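Tapirin (PDB 6N2C) binds cellulose, probably attaching the thermophilic bacterium to plant biomass, and holds a zinc ion in its C-terminal beta-helix domain. Local coordinates at residues N199-T204 with N547-Y552; N380-G385 with T401-N406; I280-K285 with N306-N311; T463-L468 with K570-Q575. One frame throughout, in Å; residues are numbered along the deposited sequence.

In the fold
Interactions 1, 2 and 3 all belong to the beta-helix of tapirin, whereas interaction 4 joins two loops beside it. Interaction 1 includes Glu551, a ligand of the zinc ion whose other protein ligands are His530 and Asp532. Interaction 2 lies on the other side of the chain's centre, its own centre about 51 Å from that of interaction 1. Between them comes interaction 3, with centres about 24 Å from interaction 1 and 27 Å from interaction 2. The pairing of 199-204 with 547-552 spans more than 340 residues, and both interactions 2 and 3 are nested inside that loop. Interaction 4 alternates with interaction 1 along the chain, their nearest atoms about 10 Å apart.

Interaction 1 of 4, residues N199-T204 with N547-Y552; sequences NITVTT and NLNIEY. With ZN (zinc ion), chain C.
Strands 200-203 and 548-552 pair in parallel on one face of the beta-helix, near the zinc site. Their axes run 4.7 Å apart and 9° from exact alignment. Leu548 N, Ile550 N and Tyr552 N donate to the carbonyls of Asn199, Thr201 and Thr203, while Thr201 N and Thr203 N donate back to Leu548 O and Ile550 O. Ile200, Val202, Leu548 and Ile550 share one side of the sheet, where they meet Phe543 or Phe196. There, in one of its two modelled conformers, Ile550 brings CD1 to 3.7 Å from Ile200 CG2. In a parallel beta-helix equivalent strands stack coil upon coil; here a late coil stacks on an early one, with strand 227-229 on the far side of 200-203 and strand 530-532 beyond 548-552. Thr201, Thr203, Asn549 and Glu551 occupy the other side. Glu551 bends at chi2 (80°), and its carboxylate divides its work: OE1 binds the zinc ion at 2.0 Å, completing a site with His530 and Asp532, and OE2 lies 2.6 Å from a water that also meets Thr203 OG1 and Ile550 O and whose protons cannot be assigned. Thr203 OG1 has a further partner in Tyr225. At the strand starts the amides of Asn199 and Asn547 lie side by side, their planes 19° apart, and a second water links Asn199 ND2 to Asn547 OD1; Asn220 and Asn219 hold the Asn199 amide from beyond.

Interaction 2 of 4, residues N380-G385 with T401-N406; sequences NLKIDG and TISNLN
The carboxylate of Asp384 and the amide of Asn404 lie side by side, their planes moderately inclined to each other, and meet through one nearly straight hydrogen bond from Asn404 ND2 to Asp384 OD1 (3.0 Å, 171° at the hydrogen). The acceptor lies in the plane of the Asn404 amide, while the donor reaches OD1 on its syn side, 28° out of the carboxylate plane. Ser403 OG also approaches OD1, at 3.3 Å, a weak bond at most. With CG anti to the backbone N (chi1 175°), Asp384 extends along the strand toward both partners. A water joins Ser403 OG to two further groups: it accepts from Lys382 NZ at 2.7 Å and donates to Ile383 O. The backbones pair in parallel, as successive coils of a beta-helix do: Thr401 N bonds Leu381 O, Ile383 N bonds Thr401 O and Ser403 N bonds Ile383 O. Gly385 N continues the pairing to Ser403 O, and the positive phi of Gly385 suits a residue without a side chain. On the other side of the sheet Ile383 CB packs 4.3 Å from Ile402 CG2 in the conformer modelled here, and Leu405 CD1 rests 3.5 Å from Gly385 O. Strand 380-384 is flanked by 359-363, whose Leu360 and Ile362 touch Leu381, whereas strand 400-403 is the outermost of its series, with loop residues Ile426 and Pro427 covering Ile402 and Leu405.

Interaction 3 of 4, residues I280-K285 with N306-N311; sequences ISLSGK and NLVTIN
Leu282 meets Asn306 and Val308, and Gly284 meets Asn306, at a corner of the beta-helix, where the chain leaving strand 279-281 turns past the start of strand 307-310, a strand on another face. The Asn306 side chain carries much of the contact. Its CB lies 3.8 Å from Leu282 CD2, an apolar touch at the base of a polar group. With CG beside the backbone N and anti to the carbonyl carbon (chi1 -64°), the amide is directed at the bend of 282-285. CG comes 3.8 Å from Gly284 CA, and OD1 presses in further, to 3.0 Å from that same carbon. The oxygen is held by Asp286 N, which donates a hydrogen bond to it. On the other branch ND2 donates to Asn302 O, so both ends of this buried amide are satisfied by backbone groups, one just beyond 280-285 and one just before 306-311. Asn302 in turn bonds Leu282 O through its own ND2, tying the same corner from a second direction. Gly284, with phi 123°, has no side chain to collide with the carbonyl before it. Further inside, Leu282 crosses Val308 at a slant, near Ile288 and Ile300 of neighbouring strands, and its CD2 methyl meets Val308 CG2 at 3.8 Å.

Interaction 4 of 4, residues T463-L468 with K570-Q575; sequences TNWIRL and KIENVQ
Two hydrogen bonds cross directly between the loops 463-468 and 570-575, which lie beside the beta-helix, the second loop following helix 557-565. In the backbone, Lys570 N donates to Trp465 O at 2.9 Å. Among side chains, Trp465 NE1 gives its proton to Glu572 OE1 at 2.8 Å; the oxygen is met on its anti side and lies 19° out of the indole plane. Lys570 O also sits at the edge of that ring, 3.5 Å from Trp465 CD1.

Asn464 CB lies over one face of the indole, offset toward its rim, while Phe181 and Phe183 from outside the two loops also touch this buried ring. Water bridges supply a third kind of link: one water joins Asn464 ND2 to Glu572 OE1, and another accepts from both Arg467 NH2 and Lys570 NZ.

The guanidinium of Arg467 is held within its own loop, NE bonding Thr463 O and NH2 bonding Asn464 O, and Lys570 CD lies over one of its faces. Arg467 NH1 and Lys570 NZ stand 4.1 Å apart, so the shared water probably eases the repulsion of these like charges, while the indole bond would be expected to stabilise the negative charge of Glu572.

Interaction 1 of 4, residues N199-T204 with N547-Y552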
loop_
_atom_site.group_PDB
_atom_site.type_symbol
_atom_site.label_atom_id
_atom_site.label_comp_id
_atom_site.label_asym_id
_atom_site.label_seq_id
_atom_site.Cartn_x
_atom_site.Cartn_y
_atom_site.Cartn_z
ATOM N N ASN A 199 -6.305 16.587 -9.831
ATOM C CA ASN A 199 -7.643 16.156 -10.256
ATOM C C ASN A 199 -7.654 15.143 -11.425
ATOM O O ASN A 199 -8.357 15.344 -12.422
ATOM C CB ASN A 199 -8.462 17.381 -10.563
ATOM C CG ASN A 199 -8.412 18.336 -9.396
ATOM O OD1 ASN A 199 -8.716 17.923 -8.264
ATOM N ND2 ASN A 199 -8.023 19.555 -9.631
ATOM N N ILE A 200 -6.788 14.125 -11.328
ATOM C CA ILE A 200 -6.810 13.015 -12.291
ATOM C C ILE A 200 -7.590 11.913 -11.640
ATOM O O ILE A 200 -7.368 11.626 -10.466
ATOM C CB ILE A 200 -5.379 12.639 -12.800
ATOM C CG1 ILE A 200 -4.816 13.915 -13.542
ATOM C CG2 ILE A 200 -5.427 11.390 -13.720
ATOM C CD1 ILE A 200 -3.511 13.826 -14.291
ATOM N N THR A 201 -8.502 11.281 -12.391
ATOM C CA THR A 201 -9.215 10.089 -11.958
ATOM C C THR A 201 -8.804 8.956 -12.878
ATOM O O THR A 201 -8.904 9.108 -14.088
ATOM C CB THR A 201 -10.711 10.297 -12.035
ATOM O OG1 THR A 201 -11.105 11.403 -11.176
ATOM C CG2 THR A 201 -11.452 9.120 -11.590
ATOM N N VAL A 202 -8.283 7.898 -12.303
ATOM C CA VAL A 202 -7.773 6.718 -13.060
ATOM C C VAL A 202 -8.672 5.539 -12.690
ATOM O O VAL A 202 -8.772 5.194 -11.533
ATOM C CB VAL A 202 -6.335 6.394 -12.698
ATOM C CG1 VAL A 202 -5.846 5.119 -13.387
ATOM C CG2 VAL A 202 -5.407 7.549 -12.999
ATOM N N THR A 203 -9.210 4.820 -13.716
ATOM C CA THR A 203 -9.879 3.550 -13.573
ATOM C C THR A 203 -9.044 2.567 -14.387
ATOM O O THR A 203 -8.867 2.788 -15.577
ATOM C CB THR A 203 -11.321 3.602 -14.061
ATOM O OG1 THR A 203 -12.038 4.690 -13.429
ATOM C CG2 THR A 203 -12.062 2.295 -13.740
ATOM N N THR A 204 -8.497 1.564 -13.721
ATOM C CA THR A 204 -7.605 0.623 -14.394
ATOM C C THR A 204 -7.742 -0.755 -13.907
ATOM O O THR A 204 -8.410 -1.049 -12.889
ATOM C CB THR A 204 -6.164 1.127 -14.353
ATOM O OG1 THR A 204 -5.361 0.375 -15.314
ATOM C CG2 THR A 204 -5.570 0.863 -12.965
ATOM N N ASN A 547 -7.199 17.590 -14.357
ATOM C CA ASN A 547 -8.633 17.575 -14.741
ATOM C C ASN A 547 -8.899 16.568 -15.903
ATOM O O ASN A 547 -9.419 16.903 -16.974
ATOM C CB ASN A 547 -9.083 18.962 -15.097
ATOM C CG ASN A 547 -8.838 19.959 -13.937
ATOM O OD1 ASN A 547 -8.093 20.933 -14.078
ATOM N ND2 ASN A 547 -9.391 19.668 -12.795
ATOM N N LEU A 548 -8.455 15.362 -15.659
ATOM C CA LEU A 548 -8.402 14.326 -16.720
ATOM C C LEU A 548 -8.949 13.039 -16.133
ATOM O O LEU A 548 -8.569 12.615 -15.000
ATOM C CB LEU A 548 -6.945 14.212 -17.178
ATOM C CG LEU A 548 -6.554 12.884 -17.899
ATOM C CD1 LEU A 548 -7.225 12.873 -19.250
ATOM C CD2 LEU A 548 -5.061 12.869 -18.143
ATOM N N ASN A 549 -9.847 12.345 -16.896
ATOM C CA ASN A 549 -10.336 11.034 -16.527
ATOM C C ASN A 549 -9.622 10.041 -17.526
ATOM O O ASN A 549 -9.680 10.245 -18.732
ATOM C CB ASN A 549 -11.808 10.921 -16.786
ATOM C CG ASN A 549 -12.619 11.740 -15.855
ATOM O OD1 ASN A 549 -12.528 11.579 -14.611
ATOM N ND2 ASN A 549 -13.437 12.660 -16.427
ATOM N N ILE A 550 -9.003 9.006 -16.937
ATOM C CA ILE A 550 -8.255 7.943 -17.623
ATOM C C ILE A 550 -9.017 6.691 -17.351
ATOM O O ILE A 550 -9.278 6.319 -16.199
ATOM C CB ILE A 550 -6.769 7.816 -17.136
ATOM C CG1 ILE A 550 -6.040 9.126 -17.419
ATOM C CG2 ILE A 550 -6.042 6.669 -17.885
ATOM C CD1 ILE A 550 -4.762 9.293 -16.713
ATOM N N GLU A 551 -9.383 5.961 -18.410
ATOM C CA GLU A 551 -9.977 4.654 -18.209
ATOM C C GLU A 551 -9.259 3.604 -19.122
ATOM O O GLU A 551 -9.062 3.858 -20.285
ATOM C CB GLU A 551 -11.441 4.664 -18.635
ATOM C CG GLU A 551 -12.457 5.405 -17.701
ATOM C CD GLU A 551 -12.464 6.924 -17.881
ATOM O OE1 GLU A 551 -12.628 7.384 -19.028
ATOM O OE2 GLU A 551 -12.266 7.695 -16.893
ATOM N N TYR A 552 -8.902 2.518 -18.504
ATOM C CA TYR A 552 -8.312 1.386 -19.222
ATOM C C TYR A 552 -9.363 0.829 -20.217
ATOM O O TYR A 552 -10.542 0.510 -19.819
ATOM C CB TYR A 552 -7.964 0.296 -18.245
ATOM C CG TYR A 552 -7.653 -1.090 -18.834
ATOM C CD1 TYR A 552 -6.480 -1.309 -19.512
ATOM C CD2 TYR A 552 -8.599 -2.137 -18.815
ATOM C CE1 TYR A 552 -6.205 -2.553 -20.034
ATOM C CE2 TYR A 552 -8.309 -3.378 -19.367
ATOM C CZ TYR A 552 -7.063 -3.600 -19.891
ATOM O OH TYR A 552 -6.775 -4.814 -20.490
HETATM ZN ZN ZN C . -13.454 6.975 -20.775
HETATM O O HOH W 1 -10.973 13.970 -12.814
HETATM O O HOH W 2 -6.586 20.904 -11.804
HETATM O O HOH W 3 -11.325 7.133 -14.530
#

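Interaction 2 of 4, residues N380-G385 with T401-N406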
loop_
_atom_site.group_PDB
_atom_site.type_symbol
_atom_site.label_atom_id
_atom_site.label_comp_id
_atom_site.label_asym_id
_atom_site.label_seq_id
_atom_site.Cartn_x
_atom_site.Cartn_y
_atom_site.Cartn_z
ATOM N N ASN A 380 10.089 -7.518 25.705
ATOM C CA ASN A 380 10.256 -6.507 26.706
ATOM C C ASN A 380 9.057 -5.595 26.688
ATOM O O ASN A 380 8.567 -5.228 25.610
ATOM C CB ASN A 380 11.540 -5.728 26.494
ATOM C CG ASN A 380 12.781 -6.570 26.705
ATOM O OD1 ASN A 380 12.906 -7.340 27.670
ATOM N ND2 ASN A 380 13.760 -6.384 25.801
ATOM N N LEU A 381 8.607 -5.208 27.886
ATOM C CA LEU A 381 7.503 -4.267 28.096
ATOM C C LEU A 381 8.039 -3.064 28.835
ATOM O O LEU A 381 8.615 -3.239 29.915
ATOM C CB LEU A 381 6.453 -4.874 28.935
ATOM C CG LEU A 381 5.213 -4.010 29.316
ATOM C CD1 LEU A 381 4.519 -3.576 28.066
ATOM C CD2 LEU A 381 4.236 -4.749 30.160
ATOM N N LYS A 382 7.868 -1.853 28.273
ATOM C CA LYS A 382 8.216 -0.594 28.951
ATOM C C LYS A 382 6.975 0.239 29.105
ATOM O O LYS A 382 6.269 0.469 28.133
ATOM C CB LYS A 382 9.271 0.219 28.188
ATOM C CG LYS A 382 9.652 1.536 28.849
ATOM C CD LYS A 382 10.765 2.195 28.055
ATOM C CE LYS A 382 11.192 3.524 28.616
ATOM N NZ LYS A 382 11.788 3.514 30.023
ATOM N N ILE A 383 6.643 0.612 30.347
ATOM C CA ILE A 383 5.532 1.492 30.689
ATOM C C ILE A 383 6.178 2.697 31.442
ATOM O O ILE A 383 6.949 2.497 32.399
ATOM C CB ILE A 383 4.529 0.778 31.566
ATOM C CG1 ILE A 383 3.771 -0.265 30.743
ATOM C CG2 ILE A 383 3.523 1.766 32.138
ATOM C CD1 ILE A 383 2.909 -1.139 31.567
ATOM N N ASP A 384 5.980 3.909 30.892
ATOM C CA ASP A 384 6.439 5.135 31.498
ATOM C C ASP A 384 5.228 6.019 31.666
ATOM O O ASP A 384 4.579 6.456 30.673
ATOM C CB ASP A 384 7.569 5.740 30.661
ATOM C CG ASP A 384 8.017 7.094 31.165
ATOM O OD1 ASP A 384 7.659 7.431 32.269
ATOM O OD2 ASP A 384 8.714 7.764 30.399
ATOM N N GLY A 385 4.862 6.282 32.903
ATOM C CA GLY A 385 3.690 7.080 33.204
ATOM C C GLY A 385 2.410 6.364 33.423
ATOM O O GLY A 385 2.377 5.130 33.394
ATOM N N THR A 401 10.014 -2.968 32.333
ATOM C CA THR A 401 10.627 -1.773 32.851
ATOM C C THR A 401 9.467 -0.780 33.130
ATOM O O THR A 401 8.713 -0.397 32.216
ATOM C CB THR A 401 11.635 -1.244 31.853
ATOM O OG1 THR A 401 12.692 -2.216 31.730
ATOM C CG2 THR A 401 12.254 0.039 32.368
ATOM N N ILE A 402 9.330 -0.384 34.402
ATOM C CA ILE A 402 8.332 0.598 34.789
ATOM C C ILE A 402 9.007 1.866 35.338
ATOM O O ILE A 402 10.092 1.808 35.950
ATOM C CB ILE A 402 7.319 0.039 35.772
ATOM C CG1 ILE A 402 8.005 -0.668 36.975
ATOM C CG2 ILE A 402 6.402 -0.949 35.068
ATOM C CD1 ILE A 402 7.062 -0.862 38.151
ATOM N N SER A 403 8.375 2.993 35.047
ATOM C CA SER A 403 8.818 4.293 35.607
ATOM C C SER A 403 7.683 5.252 35.662
ATOM O O SER A 403 6.723 5.167 34.891
ATOM C CB SER A 403 9.974 4.847 34.828
ATOM O OG SER A 403 9.637 5.101 33.494
ATOM N N ASN A 404 7.799 6.232 36.581
ATOM C CA ASN A 404 6.779 7.297 36.724
ATOM C C ASN A 404 5.423 6.717 36.840
ATOM O O ASN A 404 4.450 7.272 36.388
ATOM C CB ASN A 404 6.906 8.302 35.607
ATOM C CG ASN A 404 8.252 8.958 35.619
ATOM O OD1 ASN A 404 8.645 9.541 36.647
ATOM N ND2 ASN A 404 8.986 8.881 34.491
ATOM N N LEU A 405 5.350 5.551 37.479
ATOM C CA LEU A 405 4.091 4.851 37.568
ATOM C C LEU A 405 3.879 4.710 39.060
ATOM O O LEU A 405 4.558 3.843 39.739
ATOM C CB LEU A 405 4.237 3.444 36.916
ATOM C CG LEU A 405 2.969 2.575 37.026
ATOM C CD1 LEU A 405 1.816 3.230 36.311
ATOM C CD2 LEU A 405 3.205 1.135 36.543
ATOM N N ASN A 406 2.964 5.544 39.572
ATOM C CA ASN A 406 2.713 5.625 41.005
ATOM C C ASN A 406 1.432 5.009 41.469
ATOM O O ASN A 406 1.417 4.407 42.550
ATOM C CB ASN A 406 2.803 7.086 41.421
ATOM C CG ASN A 406 4.147 7.652 41.071
ATOM O OD1 ASN A 406 5.186 7.076 41.463
ATOM N ND2 ASN A 406 4.159 8.713 40.250
HETATM O O HOH W 4 9.963 2.815 31.862
#

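Interaction 3 of 4, residues I280-K285 with N306-N311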
loop_
_atom_site.group_PDB
_atom_site.type_symbol
_atom_site.label_atom_id
_atom_site.label_comp_id
_atom_site.label_asym_id
_atom_site.label_seq_id
_atom_site.Cartn_x
_atom_site.Cartn_y
_atom_site.Cartn_z
ATOM N N ILE A 280 5.363 3.173 5.620
ATOM C CA ILE A 280 4.062 3.666 5.352
ATOM C C ILE A 280 3.807 4.744 6.349
ATOM O O ILE A 280 3.821 4.456 7.554
ATOM C CB ILE A 280 2.954 2.561 5.448
ATOM C CG1 ILE A 280 3.253 1.457 4.404
ATOM C CG2 ILE A 280 1.564 3.209 5.253
ATOM C CD1 ILE A 280 2.210 0.324 4.498
ATOM N N SER A 281 3.692 5.964 5.888
ATOM C CA SER A 281 3.646 7.141 6.793
ATOM C C SER A 281 2.442 8.022 6.598
ATOM O O SER A 281 2.292 8.593 5.491
ATOM C CB SER A 281 4.963 7.926 6.622
ATOM O OG SER A 281 4.882 9.153 7.392
ATOM N N LEU A 282 1.590 8.167 7.658
ATOM C CA LEU A 282 0.377 8.961 7.562
ATOM C C LEU A 282 0.653 10.477 7.867
ATOM O O LEU A 282 1.684 10.796 8.511
ATOM C CB LEU A 282 -0.791 8.426 8.405
ATOM C CG LEU A 282 -1.445 7.182 7.747
ATOM C CD1 LEU A 282 -0.530 5.940 7.772
ATOM C CD2 LEU A 282 -2.679 6.900 8.542
ATOM N N SER A 283 -0.154 11.341 7.327
ATOM C CA SER A 283 -0.004 12.810 7.437
ATOM C C SER A 283 -0.959 13.513 8.380
ATOM O O SER A 283 -0.673 14.650 8.803
ATOM C CB SER A 283 -0.025 13.537 6.063
ATOM O OG SER A 283 -1.298 13.523 5.441
ATOM N N GLY A 284 -2.104 12.903 8.655
ATOM C CA GLY A 284 -3.242 13.470 9.348
ATOM C C GLY A 284 -4.532 13.415 8.564
ATOM O O GLY A 284 -4.507 13.560 7.320
ATOM N N LYS A 285 -5.628 13.051 9.223
ATOM C CA LYS A 285 -6.909 12.871 8.577
ATOM C C LYS A 285 -6.748 11.870 7.363
ATOM O O LYS A 285 -7.459 11.961 6.389
ATOM C CB LYS A 285 -7.507 14.167 8.074
ATOM C CG LYS A 285 -7.869 15.114 9.205
ATOM C CD LYS A 285 -9.314 14.854 9.538
ATOM C CE LYS A 285 -10.112 16.009 9.013
ATOM N NZ LYS A 285 -10.271 17.046 10.064
ATOM N N ASN A 306 -6.309 10.277 12.130
ATOM C CA ASN A 306 -5.959 9.177 11.174
ATOM C C ASN A 306 -6.728 7.967 11.574
ATOM O O ASN A 306 -7.211 7.780 12.738
ATOM C CB ASN A 306 -4.490 8.894 11.236
ATOM C CG ASN A 306 -3.657 10.036 10.800
ATOM O OD1 ASN A 306 -3.741 10.497 9.613
ATOM N ND2 ASN A 306 -2.694 10.427 11.664
ATOM N N LEU A 307 -6.810 6.990 10.662
ATOM C CA LEU A 307 -7.447 5.727 11.045
ATOM C C LEU A 307 -6.810 4.624 10.185
ATOM O O LEU A 307 -6.854 4.722 8.969
ATOM C CB LEU A 307 -8.924 5.743 10.772
ATOM C CG LEU A 307 -9.712 4.447 11.079
ATOM C CD1 LEU A 307 -9.467 4.003 12.469
ATOM C CD2 LEU A 307 -11.169 4.534 10.738
ATOM N N VAL A 308 -6.141 3.697 10.816
ATOM C CA VAL A 308 -5.630 2.501 10.143
ATOM C C VAL A 308 -6.457 1.297 10.704
ATOM O O VAL A 308 -6.373 0.979 11.882
ATOM C CB VAL A 308 -4.152 2.247 10.366
ATOM C CG1 VAL A 308 -3.783 0.927 9.681
ATOM C CG2 VAL A 308 -3.329 3.401 9.780
ATOM N N THR A 309 -7.327 0.707 9.851
ATOM C CA THR A 309 -8.157 -0.388 10.218
ATOM C C THR A 309 -7.587 -1.700 9.634
ATOM O O THR A 309 -7.330 -1.743 8.396
ATOM C CB THR A 309 -9.575 -0.153 9.680
ATOM O OG1 THR A 309 -10.129 1.032 10.293
ATOM C CG2 THR A 309 -10.438 -1.285 10.029
ATOM N N ILE A 310 -7.359 -2.708 10.467
ATOM C CA ILE A 310 -6.771 -3.988 10.053
ATOM C C ILE A 310 -7.811 -5.089 10.167
ATOM O O ILE A 310 -8.336 -5.353 11.272
ATOM C CB ILE A 310 -5.557 -4.373 10.937
ATOM C CG1 ILE A 310 -4.474 -3.292 10.940
ATOM C CG2 ILE A 310 -4.945 -5.750 10.565
ATOM C CD1 ILE A 310 -3.885 -2.924 9.614
ATOM N N ASN A 311 -8.158 -5.714 9.020
ATOM C CA ASN A 311 -9.119 -6.805 8.943
ATOM C C ASN A 311 -8.523 -8.226 9.142
ATOM O O ASN A 311 -9.219 -9.109 9.693
ATOM C CB ASN A 311 -9.944 -6.663 7.653
ATOM C CG ASN A 311 -10.911 -5.506 7.738
ATOM O OD1 ASN A 311 -11.880 -5.595 8.473
ATOM N ND2 ASN A 311 -10.743 -4.504 6.919
#

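Interaction 4 of 4, residues T463-L468 with K570-Q575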
loop_
_atom_site.group_PDB
_atom_site.type_symbol
_atom_site.label_atom_id
_atom_site.label_comp_id
_atom_site.label_asym_id
_atom_site.label_seq_id
_atom_site.Cartn_x
_atom_site.Cartn_y
_atom_site.Cartn_z
ATOM N N THR A 463 10.407 -7.991 -16.893
ATOM C CA THR A 463 10.947 -8.181 -18.255
ATOM C C THR A 463 10.847 -9.573 -18.881
ATOM O O THR A 463 11.054 -9.659 -20.099
ATOM C CB THR A 463 12.427 -7.683 -18.394
ATOM O OG1 THR A 463 13.257 -8.470 -17.574
ATOM C CG2 THR A 463 12.560 -6.251 -18.057
ATOM N N ASN A 464 10.555 -10.656 -18.142
ATOM C CA ASN A 464 10.219 -11.870 -18.774
ATOM C C ASN A 464 9.018 -11.730 -19.692
ATOM O O ASN A 464 8.909 -12.447 -20.687
ATOM C CB ASN A 464 9.926 -13.010 -17.765
ATOM C CG ASN A 464 11.160 -13.778 -17.375
ATOM O OD1 ASN A 464 12.272 -13.221 -17.252
ATOM N ND2 ASN A 464 10.928 -15.105 -16.993
ATOM N N TRP A 465 8.085 -10.809 -19.375
ATOM C CA TRP A 465 6.815 -10.660 -20.053
ATOM C C TRP A 465 6.574 -9.359 -20.842
ATOM O O TRP A 465 5.640 -9.246 -21.671
ATOM C CB TRP A 465 5.686 -10.889 -18.979
ATOM C CG TRP A 465 5.814 -12.209 -18.337
ATOM C CD1 TRP A 465 5.422 -13.381 -18.829
ATOM C CD2 TRP A 465 6.468 -12.494 -17.060
ATOM N NE1 TRP A 465 5.743 -14.386 -17.935
ATOM C CE2 TRP A 465 6.387 -13.864 -16.851
ATOM C CE3 TRP A 465 7.098 -11.703 -16.095
ATOM C CZ2 TRP A 465 6.898 -14.483 -15.709
ATOM C CZ3 TRP A 465 7.636 -12.280 -14.983
ATOM C CH2 TRP A 465 7.562 -13.684 -14.803
ATOM N N ILE A 466 7.361 -8.344 -20.599
ATOM C CA ILE A 466 7.228 -7.098 -21.293
ATOM C C ILE A 466 8.617 -6.566 -21.563
ATOM O O ILE A 466 9.413 -6.304 -20.655
ATOM C CB ILE A 466 6.284 -6.027 -20.611
ATOM C CG1 ILE A 466 6.164 -4.825 -21.492
ATOM C CG2 ILE A 466 6.710 -5.666 -19.210
ATOM C CD1 ILE A 466 5.115 -3.793 -21.164
ATOM N N ARG A 467 8.888 -6.272 -22.835
ATOM C CA ARG A 467 10.293 -6.024 -23.295
ATOM C C ARG A 467 10.241 -4.842 -24.231
ATOM O O ARG A 467 10.251 -5.026 -25.484
ATOM C CB ARG A 467 10.841 -7.253 -24.018
ATOM C CG ARG A 467 10.923 -8.408 -23.061
ATOM C CD ARG A 467 11.500 -9.652 -23.659
ATOM N NE ARG A 467 11.342 -10.747 -22.774
ATOM C CZ ARG A 467 11.611 -12.012 -23.095
ATOM N NH1 ARG A 467 12.257 -12.310 -24.250
ATOM N NH2 ARG A 467 11.257 -12.990 -22.264
ATOM N N LEU A 468 10.251 -3.632 -23.674
ATOM C CA LEU A 468 10.149 -2.461 -24.512
ATOM C C LEU A 468 11.375 -2.266 -25.402
ATOM O O LEU A 468 11.305 -1.625 -26.435
ATOM C CB LEU A 468 9.750 -1.226 -23.733
ATOM C CG LEU A 468 8.405 -1.360 -23.003
ATOM C CD1 LEU A 468 8.114 -0.131 -22.128
ATOM C CD2 LEU A 468 7.263 -1.711 -23.939
ATOM N N LYS A 570 5.121 -11.008 -23.962
ATOM C CA LYS A 570 5.004 -12.473 -23.982
ATOM C C LYS A 570 3.919 -12.790 -22.978
ATOM O O LYS A 570 3.989 -12.263 -21.808
ATOM C CB LYS A 570 6.371 -13.138 -23.578
ATOM C CG LYS A 570 7.438 -13.083 -24.675
ATOM C CD LYS A 570 8.388 -14.316 -24.665
ATOM C CE LYS A 570 9.264 -14.319 -25.899
ATOM N NZ LYS A 570 10.231 -15.471 -25.863
ATOM N N ILE A 571 3.006 -13.686 -23.358
ATOM C CA ILE A 571 1.907 -14.109 -22.481
ATOM C C ILE A 571 2.096 -15.570 -22.190
ATOM O O ILE A 571 2.166 -16.375 -23.126
ATOM C CB ILE A 571 0.523 -13.841 -23.080
ATOM C CG1 ILE A 571 0.327 -12.340 -23.364
ATOM C CG2 ILE A 571 -0.586 -14.380 -22.148
ATOM C CD1 ILE A 571 -0.875 -12.073 -24.268
ATOM N N GLU A 572 2.267 -15.918 -20.921
ATOM C CA GLU A 572 2.501 -17.284 -20.572
ATOM C C GLU A 572 1.328 -17.756 -19.744
ATOM O O GLU A 572 0.631 -16.958 -19.046
ATOM C CB GLU A 572 3.887 -17.482 -19.993
ATOM C CG GLU A 572 4.013 -17.519 -18.501
ATOM C CD GLU A 572 5.411 -17.966 -18.051
ATOM O OE1 GLU A 572 6.307 -17.108 -18.116
ATOM O OE2 GLU A 572 5.615 -19.159 -17.650
ATOM N N ASN A 573 1.080 -19.054 -19.856
ATOM C CA ASN A 573 0.008 -19.711 -19.100
ATOM C C ASN A 573 0.447 -19.852 -17.638
ATOM O O ASN A 573 0.756 -20.957 -17.169
ATOM C CB ASN A 573 -0.339 -21.080 -19.723
ATOM C CG ASN A 573 -1.383 -21.837 -18.917
ATOM O OD1 ASN A 573 -2.351 -21.245 -18.446
ATOM N ND2 ASN A 573 -1.169 -23.133 -18.723
ATOM N N VAL A 574 0.503 -18.729 -16.919
ATOM C CA VAL A 574 1.027 -18.749 -15.557
ATOM C C VAL A 574 -0.057 -19.376 -14.667
ATOM O O VAL A 574 -1.272 -19.087 -14.837
ATOM C CB VAL A 574 1.397 -17.351 -15.013
ATOM C CG1 VAL A 574 1.579 -17.397 -13.491
ATOM C CG2 VAL A 574 2.660 -16.849 -15.682
ATOM N N GLN A 575 0.398 -20.227 -13.746
ATOM C CA GLN A 575 -0.466 -20.856 -12.759
ATOM C C GLN A 575 0.095 -20.585 -11.357
ATOM O O GLN A 575 1.313 -20.432 -11.197
ATOM C CB GLN A 575 -0.561 -22.378 -12.982
ATOM C CG GLN A 575 -1.145 -22.830 -14.316
ATOM C CD GLN A 575 -2.399 -22.079 -14.705
ATOM O OE1 GLN A 575 -2.465 -21.508 -15.789
ATOM N NE2 GLN A 575 -3.389 -22.045 -13.817
HETATM O O HOH W 5 8.723 -16.590 -17.914
HETATM O O HOH W 6 11.652 -15.765 -23.087
#